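PDB 3PM6: putative fructose-bisphosphate aldolase from Coccidioides immitis, which binds a zinc ion and belongs to the class II fructose-bisphosphate aldolase family, built on a closed TIM barrel. Local coordinates for residues L57-A62 / H88-Q93; N13-L18 / F114-V119. One frame throughout, in Å; residues are numbered along the deposited sequence.

Contact 1 (L57-A62 / H88-Q93); sequences LLFPWA and HLDHAQ. With ZN (zinc ion), chain S.
L58 meets its neighbouring strand through both backbone polar groups: its N donates to H88 O at 2.9 Å, and its O accepts from D90 N at the same length. The two bonds bracket L89, as parallel pairing requires. On the barrel-facing side, L57 and H88 lie side by side and point the same way, with L57 CG 3.6 Å from H88 CD2 at the edge of the imidazole. One methyl of L57, CD2, presses on D90 CG at 3.9 Å. D90 CG is anti to the backbone N (chi1 -170°), which lays the carboxylate alongside F59; D90 OD2 sits 3.4 Å from F59 CE1, with ring and carboxylate planes 29° apart. Past the paired residues, P60 packs over the end of the run, its CD 3.3 Å from D90 O, while its ring also touches L89 CD1 on the other side of the sheet.

Further out, D90 OD1 lies above one face of the H91 ring, displaced toward its rim. H91 NE2 binds zinc at 2.1 Å, and H196 and H227 complete the protein ligands. D120 accepts from H91 ND1, fixing the rotation of the ring from the second shell, and S116 is hydrogen-bonded to H88 ND1. Adjoining parallel strands, here 54-58 and 85-92, with the functional site at their C-terminal ends are typical of a TIM barrel; the end of 85-92 brings H91 to the zinc.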
ATOM      1  N   LEU A  57      -7.473 -10.261   0.743  1.00 13.60           N
ATOM      2  CA  LEU A  57      -6.636 -11.246   1.417  1.00 13.24           C
ATOM      3  C   LEU A  57      -5.172 -10.857   1.395  1.00 12.95           C
ATOM      4  O   LEU A  57      -4.643 -10.511   0.352  1.00 13.80           O
ATOM      5  CB  LEU A  57      -6.838 -12.647   0.806  1.00 12.70           C
ATOM      6  CG  LEU A  57      -8.035 -13.411   1.375  1.00 12.69           C
ATOM      7  CD1 LEU A  57      -9.363 -12.588   1.172  1.00 12.19           C
ATOM      8  CD2 LEU A  57      -8.166 -14.765   0.706  1.00  8.40           C
ATOM      9  N   LEU A  58      -4.506 -10.901   2.544  1.00 13.49           N
ATOM     10  CA  LEU A  58      -3.062 -10.694   2.577  1.00 14.14           C
ATOM     11  C   LEU A  58      -2.401 -11.994   3.032  1.00 15.04           C
ATOM     12  O   LEU A  58      -3.031 -12.773   3.747  1.00 13.61           O
ATOM     13  CB  LEU A  58      -2.705  -9.534   3.518  1.00 14.76           C
ATOM     14  CG  LEU A  58      -3.115  -8.121   3.057  1.00 12.62           C
ATOM     15  CD1 LEU A  58      -2.887  -7.197   4.232  1.00 12.08           C
ATOM     16  CD2 LEU A  58      -2.260  -7.640   1.831  1.00 10.79           C
ATOM     17  N   PHE A  59      -1.147 -12.244   2.603  1.00 15.38           N
ATOM     18  CA  PHE A  59      -0.385 -13.398   3.092  1.00 15.14           C
ATOM     19  C   PHE A  59       0.475 -12.960   4.274  1.00 16.42           C
ATOM     20  O   PHE A  59       0.627 -11.742   4.509  1.00 17.18           O
ATOM     21  CB  PHE A  59       0.494 -14.008   1.988  1.00 14.93           C
ATOM     22  CG  PHE A  59      -0.285 -14.585   0.856  1.00 15.40           C
ATOM     23  CD1 PHE A  59      -1.251 -15.579   1.071  1.00 16.44           C
ATOM     24  CD2 PHE A  59      -0.086 -14.136  -0.431  1.00 15.08           C
ATOM     25  CE1 PHE A  59      -1.995 -16.093   0.015  1.00 15.58           C
ATOM     26  CE2 PHE A  59      -0.833 -14.682  -1.493  1.00 14.33           C
ATOM     27  CZ  PHE A  59      -1.772 -15.656  -1.256  1.00 13.24           C
ATOM     28  N   PRO A  60       1.033 -13.930   5.050  1.00 16.56           N
ATOM     29  CA  PRO A  60       1.957 -13.507   6.111  1.00 17.53           C
ATOM     30  C   PRO A  60       3.108 -12.654   5.591  1.00 18.34           C
ATOM     31  O   PRO A  60       3.658 -11.816   6.323  1.00 18.62           O
ATOM     32  CB  PRO A  60       2.488 -14.857   6.675  1.00 17.97           C
ATOM     33  CG  PRO A  60       1.322 -15.804   6.522  1.00 16.83           C
ATOM     34  CD  PRO A  60       0.458 -15.259   5.337  1.00 15.81           C
ATOM     35  N   TRP A  61       3.483 -12.892   4.343  1.00 19.09           N
ATOM     36  CA  TRP A  61       4.492 -12.082   3.667  1.00 20.24           C
ATOM     37  C   TRP A  61       4.239 -10.574   3.749  1.00 20.62           C
ATOM     38  O   TRP A  61       5.197  -9.801   3.751  1.00 20.66           O
ATOM     39  CB  TRP A  61       4.614 -12.470   2.184  1.00 20.55           C
ATOM     40  CG  TRP A  61       5.493 -11.513   1.434  1.00 21.10           C
ATOM     41  CD1 TRP A  61       6.857 -11.555   1.340  1.00 22.27           C
ATOM     42  CD2 TRP A  61       5.074 -10.343   0.708  1.00 20.63           C
ATOM     43  NE1 TRP A  61       7.316 -10.488   0.588  1.00 21.31           N
ATOM     44  CE2 TRP A  61       6.248  -9.728   0.191  1.00 20.35           C
ATOM     45  CE3 TRP A  61       3.822  -9.765   0.428  1.00 17.73           C
ATOM     46  CZ2 TRP A  61       6.207  -8.558  -0.597  1.00 19.95           C
ATOM     47  CZ3 TRP A  61       3.779  -8.602  -0.337  1.00 18.66           C
ATOM     48  CH2 TRP A  61       4.970  -8.011  -0.849  1.00 17.91           C
ATOM     49  N   ALA A  62       2.973 -10.157   3.769  1.00 20.32           N
ATOM     50  CA  ALA A  62       2.668  -8.747   3.816  1.00 21.07           C
ATOM     51  C   ALA A  62       3.133  -8.123   5.137  1.00 21.65           C
ATOM     52  O   ALA A  62       3.580  -6.975   5.177  1.00 21.22           O
ATOM     53  CB  ALA A  62       1.174  -8.507   3.592  1.00 20.68           C
ATOM     54  N   HIS A  88      -8.676 -10.223   5.476  1.00 15.14           N
ATOM     55  CA  HIS A  88      -8.476 -11.615   5.865  1.00 14.47           C
ATOM     56  C   HIS A  88      -7.013 -11.958   5.701  1.00 13.15           C
ATOM     57  O   HIS A  88      -6.417 -11.673   4.653  1.00 12.36           O
ATOM     58  CB  HIS A  88      -9.313 -12.481   4.927  1.00 15.65           C
ATOM     59  CG  HIS A  88      -9.275 -13.945   5.229  1.00 16.37           C
ATOM     60  ND1 HIS A  88      -9.860 -14.491   6.353  1.00 16.44           N
ATOM     61  CD2 HIS A  88      -8.765 -14.982   4.522  1.00 15.41           C
ATOM     62  CE1 HIS A  88      -9.712 -15.806   6.321  1.00 17.10           C
ATOM     63  NE2 HIS A  88      -9.075 -16.128   5.204  1.00 14.50           N
ATOM     64  N   LEU A  89      -6.417 -12.551   6.728  1.00 12.82           N
ATOM     65  CA  LEU A  89      -5.087 -13.164   6.571  1.00 12.76           C
ATOM     66  C   LEU A  89      -5.201 -14.578   6.038  1.00 13.14           C
ATOM     67  O   LEU A  89      -5.669 -15.491   6.732  1.00 12.62           O
ATOM     68  CB  LEU A  89      -4.297 -13.153   7.885  1.00 12.69           C
ATOM     69  CG  LEU A  89      -2.825 -13.612   7.899  1.00 11.88           C
ATOM     70  CD1 LEU A  89      -1.859 -12.772   7.009  1.00 11.30           C
ATOM     71  CD2 LEU A  89      -2.322 -13.668   9.357  1.00 10.89           C
ATOM     72  N   ASP A  90      -4.753 -14.787   4.800  1.00 13.24           N
ATOM     73  CA  ASP A  90      -4.877 -16.130   4.184  1.00 12.87           C
ATOM     74  C   ASP A  90      -3.639 -16.970   4.509  1.00 12.97           C
ATOM     75  O   ASP A  90      -2.542 -16.414   4.681  1.00 12.28           O
ATOM     76  CB  ASP A  90      -5.052 -15.929   2.666  1.00 12.95           C
ATOM     77  CG  ASP A  90      -5.423 -17.190   1.912  1.00 13.62           C
ATOM     78  OD1 ASP A  90      -5.966 -18.169   2.498  1.00 13.33           O
ATOM     79  OD2 ASP A  90      -5.149 -17.195   0.686  1.00 13.40           O
ATOM     80  N   HIS A  91      -3.799 -18.299   4.594  1.00 12.77           N
ATOM     81  CA  HIS A  91      -2.650 -19.223   4.740  1.00 12.39           C
ATOM     82  C   HIS A  91      -1.620 -18.822   5.785  1.00 13.29           C
ATOM     83  O   HIS A  91      -0.425 -18.823   5.540  1.00 15.08           O
ATOM     84  CB  HIS A  91      -2.018 -19.493   3.369  1.00 11.04           C
ATOM     85  CG  HIS A  91      -2.973 -20.209   2.478  1.00 12.84           C
ATOM     86  ND1 HIS A  91      -3.517 -21.421   2.837  1.00 11.60           N
ATOM     87  CD2 HIS A  91      -3.610 -19.831   1.345  1.00 10.47           C
ATOM     88  CE1 HIS A  91      -4.398 -21.788   1.931  1.00 11.00           C
ATOM     89  NE2 HIS A  91      -4.477 -20.839   1.022  1.00 13.16           N
ATOM     90  N   ALA A  92      -2.089 -18.459   6.954  1.00 13.25           N
ATOM     91  CA  ALA A  92      -1.188 -18.257   8.036  1.00 13.37           C
ATOM     92  C   ALA A  92      -0.846 -19.648   8.571  1.00 13.86           C
ATOM     93  O   ALA A  92      -1.705 -20.303   9.161  1.00 14.18           O
ATOM     94  CB  ALA A  92      -1.863 -17.388   9.093  1.00 12.47           C
ATOM     95  N   GLN A  93       0.386 -20.098   8.352  1.00 14.20           N
ATOM     96  CA  GLN A  93       0.738 -21.486   8.631  1.00 15.95           C
ATOM     97  C   GLN A  93       1.715 -21.646   9.783  1.00 17.68           C
ATOM     98  O   GLN A  93       2.307 -22.719   9.955  1.00 17.76           O
ATOM     99  CB  GLN A  93       1.263 -22.195   7.364  1.00 15.74           C
ATOM    100  CG  GLN A  93       0.254 -22.162   6.188  1.00 12.88           C
ATOM    101  CD  GLN A  93       0.785 -22.886   4.944  1.00 16.20           C
ATOM    102  OE1 GLN A  93       1.996 -23.072   4.785  1.00 14.89           O
ATOM    103  NE2 GLN A  93      -0.129 -23.295   4.059  1.00 11.84           N
TER
HETATM  104 ZN    ZN S 319      -5.647 -21.109  -0.709  1.00 20.80          ZN

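Contact 2 (N13-L18 / F114-V119)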
ATOM      1  N   ASN A  13     -18.128  -8.712  14.925  1.00 29.01           N
ATOM      2  CA  ASN A  13     -17.214  -9.017  13.815  1.00 26.34           C
ATOM      3  C   ASN A  13     -17.785  -8.685  12.433  1.00 25.83           C
ATOM      4  O   ASN A  13     -18.895  -9.119  12.107  1.00 24.95           O
ATOM      5  CB  ASN A  13     -16.769 -10.474  13.822  1.00 25.42           C
ATOM      6  CG  ASN A  13     -15.703 -10.733  12.797  1.00 23.13           C
ATOM      7  OD1 ASN A  13     -16.016 -11.018  11.647  1.00 22.47           O
ATOM      8  ND2 ASN A  13     -14.438 -10.565  13.183  1.00 19.68           N
ATOM      9  N   ARG A  14     -17.004  -7.948  11.635  1.00 24.62           N
ATOM     10  CA  ARG A  14     -17.443  -7.461  10.316  1.00 25.17           C
ATOM     11  C   ARG A  14     -17.431  -8.517   9.179  1.00 24.33           C
ATOM     12  O   ARG A  14     -18.137  -8.353   8.177  1.00 24.44           O
ATOM     13  CB  ARG A  14     -16.594  -6.247   9.868  1.00 25.35           C
ATOM     14  CG  ARG A  14     -16.901  -4.893  10.541  1.00 27.05           C
ATOM     15  CD  ARG A  14     -15.955  -3.791  10.018  1.00 30.13           C
ATOM     16  NE  ARG A  14     -16.196  -3.462   8.597  1.00 31.35           N
ATOM     17  CZ  ARG A  14     -15.289  -3.539   7.620  1.00 31.64           C
ATOM     18  NH1 ARG A  14     -14.031  -3.938   7.860  1.00 33.94           N
ATOM     19  NH2 ARG A  14     -15.635  -3.224   6.384  1.00 29.42           N
ATOM     20  N   ALA A  15     -16.611  -9.561   9.311  1.00 22.94           N
ATOM     21  CA  ALA A  15     -16.477 -10.577   8.249  1.00 22.34           C
ATOM     22  C   ALA A  15     -17.623 -11.594   8.267  1.00 22.38           C
ATOM     23  O   ALA A  15     -18.132 -11.984   7.219  1.00 21.46           O
ATOM     24  CB  ALA A  15     -15.122 -11.290   8.355  1.00 20.12           C
ATOM     25  N   LEU A  16     -18.048 -12.008   9.460  1.00 23.76           N
ATOM     26  CA  LEU A  16     -19.098 -13.045   9.597  1.00 24.43           C
ATOM     27  C   LEU A  16     -20.379 -12.807   8.782  1.00 24.98           C
ATOM     28  O   LEU A  16     -20.845 -13.716   8.075  1.00 25.03           O
ATOM     29  CB  LEU A  16     -19.437 -13.302  11.077  1.00 25.11           C
ATOM     30  CG  LEU A  16     -18.329 -13.847  11.986  1.00 25.65           C
ATOM     31  CD1 LEU A  16     -18.910 -14.182  13.334  1.00 27.07           C
ATOM     32  CD2 LEU A  16     -17.647 -15.077  11.361  1.00 21.27           C
ATOM     33  N   PRO A  17     -20.982 -11.607   8.883  1.00 26.13           N
ATOM     34  CA  PRO A  17     -22.249 -11.437   8.151  1.00 26.13           C
ATOM     35  C   PRO A  17     -22.120 -11.711   6.649  1.00 25.88           C
ATOM     36  O   PRO A  17     -23.056 -12.240   6.038  1.00 27.50           O
ATOM     37  CB  PRO A  17     -22.615  -9.964   8.398  1.00 26.02           C
ATOM     38  CG  PRO A  17     -21.921  -9.589   9.617  1.00 26.08           C
ATOM     39  CD  PRO A  17     -20.654 -10.412   9.689  1.00 26.44           C
ATOM     40  N   LEU A  18     -20.988 -11.363   6.051  1.00 25.01           N
ATOM     41  CA  LEU A  18     -20.800 -11.549   4.609  1.00 24.20           C
ATOM     42  C   LEU A  18     -21.041 -12.972   4.142  1.00 24.20           C
ATOM     43  O   LEU A  18     -21.742 -13.163   3.149  1.00 23.44           O
ATOM     44  CB  LEU A  18     -19.414 -11.081   4.130  1.00 23.21           C
ATOM     45  CG  LEU A  18     -19.140  -9.607   3.849  1.00 24.16           C
ATOM     46  CD1 LEU A  18     -19.436  -8.696   5.051  1.00 23.03           C
ATOM     47  CD2 LEU A  18     -17.697  -9.386   3.374  1.00 21.61           C
ATOM     48  N   PHE A 114      -6.952  -7.215  11.225  1.00 23.25           N
ATOM     49  CA  PHE A 114      -7.682  -8.239  10.436  1.00 20.58           C
ATOM     50  C   PHE A 114      -9.050  -8.473  10.980  1.00 20.23           C
ATOM     51  O   PHE A 114      -9.221  -8.511  12.194  1.00 19.05           O
ATOM     52  CB  PHE A 114      -6.905  -9.578  10.369  1.00 19.17           C
ATOM     53  CG  PHE A 114      -5.704  -9.499   9.499  1.00 17.50           C
ATOM     54  CD1 PHE A 114      -5.832  -9.604   8.121  1.00 16.65           C
ATOM     55  CD2 PHE A 114      -4.463  -9.200  10.036  1.00 16.42           C
ATOM     56  CE1 PHE A 114      -4.729  -9.480   7.315  1.00 14.84           C
ATOM     57  CE2 PHE A 114      -3.343  -9.094   9.232  1.00 17.69           C
ATOM     58  CZ  PHE A 114      -3.481  -9.219   7.867  1.00 17.49           C
ATOM     59  N   ASP A 115     -10.024  -8.647  10.090  1.00 19.04           N
ATOM     60  CA  ASP A 115     -11.351  -9.081  10.530  1.00 18.63           C
ATOM     61  C   ASP A 115     -11.406 -10.606  10.715  1.00 18.26           C
ATOM     62  O   ASP A 115     -12.211 -11.110  11.487  1.00 18.83           O
ATOM     63  CB  ASP A 115     -12.393  -8.633   9.521  1.00 18.67           C
ATOM     64  CG  ASP A 115     -12.375  -7.129   9.303  1.00 19.67           C
ATOM     65  OD1 ASP A 115     -12.760  -6.394  10.221  1.00 22.67           O
ATOM     66  OD2 ASP A 115     -11.963  -6.675   8.224  1.00 18.73           O
ATOM     67  N   SER A 116     -10.556 -11.334   9.979  1.00 17.20           N
ATOM     68  CA  SER A 116     -10.556 -12.801  10.004  1.00 15.67           C
ATOM     69  C   SER A 116      -9.200 -13.334   9.646  1.00 14.68           C
ATOM     70  O   SER A 116      -8.401 -12.653   9.012  1.00 14.51           O
ATOM     71  CB  SER A 116     -11.622 -13.396   9.069  1.00 15.96           C
ATOM     72  OG  SER A 116     -11.496 -12.910   7.750  1.00 15.41           O
ATOM     73  N   ILE A 117      -8.904 -14.553  10.060  1.00 14.12           N
ATOM     74  CA  ILE A 117      -7.561 -15.071   9.810  1.00 12.74           C
ATOM     75  C   ILE A 117      -7.750 -16.512   9.461  1.00 12.98           C
ATOM     76  O   ILE A 117      -8.568 -17.185  10.066  1.00 13.03           O
ATOM     77  CB  ILE A 117      -6.695 -14.946  11.091  1.00 12.88           C
ATOM     78  CG1 ILE A 117      -6.432 -13.472  11.438  1.00 11.92           C
ATOM     79  CG2 ILE A 117      -5.390 -15.801  11.012  1.00 11.95           C
ATOM     80  CD1 ILE A 117      -5.575 -13.284  12.754  1.00 11.66           C
ATOM     81  N   MET A 118      -7.003 -16.994   8.480  1.00 12.12           N
ATOM     82  CA  MET A 118      -7.031 -18.393   8.217  1.00 12.68           C
ATOM     83  C   MET A 118      -5.988 -19.100   9.062  1.00 11.36           C
ATOM     84  O   MET A 118      -4.806 -18.958   8.814  1.00 11.77           O
ATOM     85  CB  MET A 118      -6.838 -18.718   6.715  1.00 12.03           C
ATOM     86  CG  MET A 118      -6.867 -20.209   6.457  1.00 11.39           C
ATOM     87  SD  MET A 118      -6.325 -20.651   4.786  0.99 12.51           S
ATOM     88  CE  MET A 118      -6.861 -22.392   4.815  1.00  7.58           C
ATOM     89  N   VAL A 119      -6.433 -19.881  10.042  1.00 12.04           N
ATOM     90  CA  VAL A 119      -5.512 -20.687  10.870  1.00 12.42           C
ATOM     91  C   VAL A 119      -5.269 -21.974  10.105  1.00 12.85           C
ATOM     92  O   VAL A 119      -6.030 -22.933  10.239  1.00 14.82           O
ATOM     93  CB  VAL A 119      -6.107 -20.985  12.290  1.00 13.50           C
ATOM     94  CG1 VAL A 119      -5.107 -21.720  13.127  1.00 12.94           C
ATOM     95  CG2 VAL A 119      -6.555 -19.672  12.966  1.00 10.83           C
TER
HETATM   96  O   HOH W   1     -14.237  -7.232  12.123  1.00 20.81           O
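N13 and D115 are joined by the one direct hydrogen bond between the segments. N13 ND2 donates to D115 O at 2.9 Å, almost straight at 170°, and the acceptor lies in the plane of the amide and offers a lone pair. A second acceptor, G144 O, also takes ND2. The other end of the same amide works as a cap: N13 OD1 receives L16 N at 3.1 Å in the carbonyl plane and A15 N at 2.8 Å from above it, so both ends of the group are engaged and its flip is fixed.

Charge adds a looser link. R14 NH1 stands 3.4 Å from D115 OD2 in a salt bridge, the guanidinium and carboxylate planes 70° apart. Each group has a further tie, R14 NH2 to I85 O and D115 OD2 to L87 N. A water accepts from R14 N and approaches D115 OD1, though this second leg is short and doubtful.

Van der Waals contact is slight: A15 CB lies 4.0 Å from D115 CB and as near to S116 OG, whose hydrogen-bond partner is H88.

The turn entering helix 16-24 thus sits against the start of strand 116-119, with strands 85-92 and 146-149 flanking that strand and W187 touching A15 and L16.

From the N terminus, 13-18 comes first and waits until 114-119 to be met, so contact 2 closes a long loop that takes in the first three barrel strands. Contact 1 is nested inside it: 57-62 leaves strand 54-58, helices 60-66 and 69-80 follow, and the chain returns in parallel at 88-93, a beta-alpha-beta crossover. The two contacts touch because strands 85-92 and 116-119 are neighbours, with L89 O and M118 N probably hydrogen-bonded across them. Contact 1 lies toward the strand ends that carry zinc, contact 2 toward the strand beginnings, where it ties the N-terminal helix to the barrel.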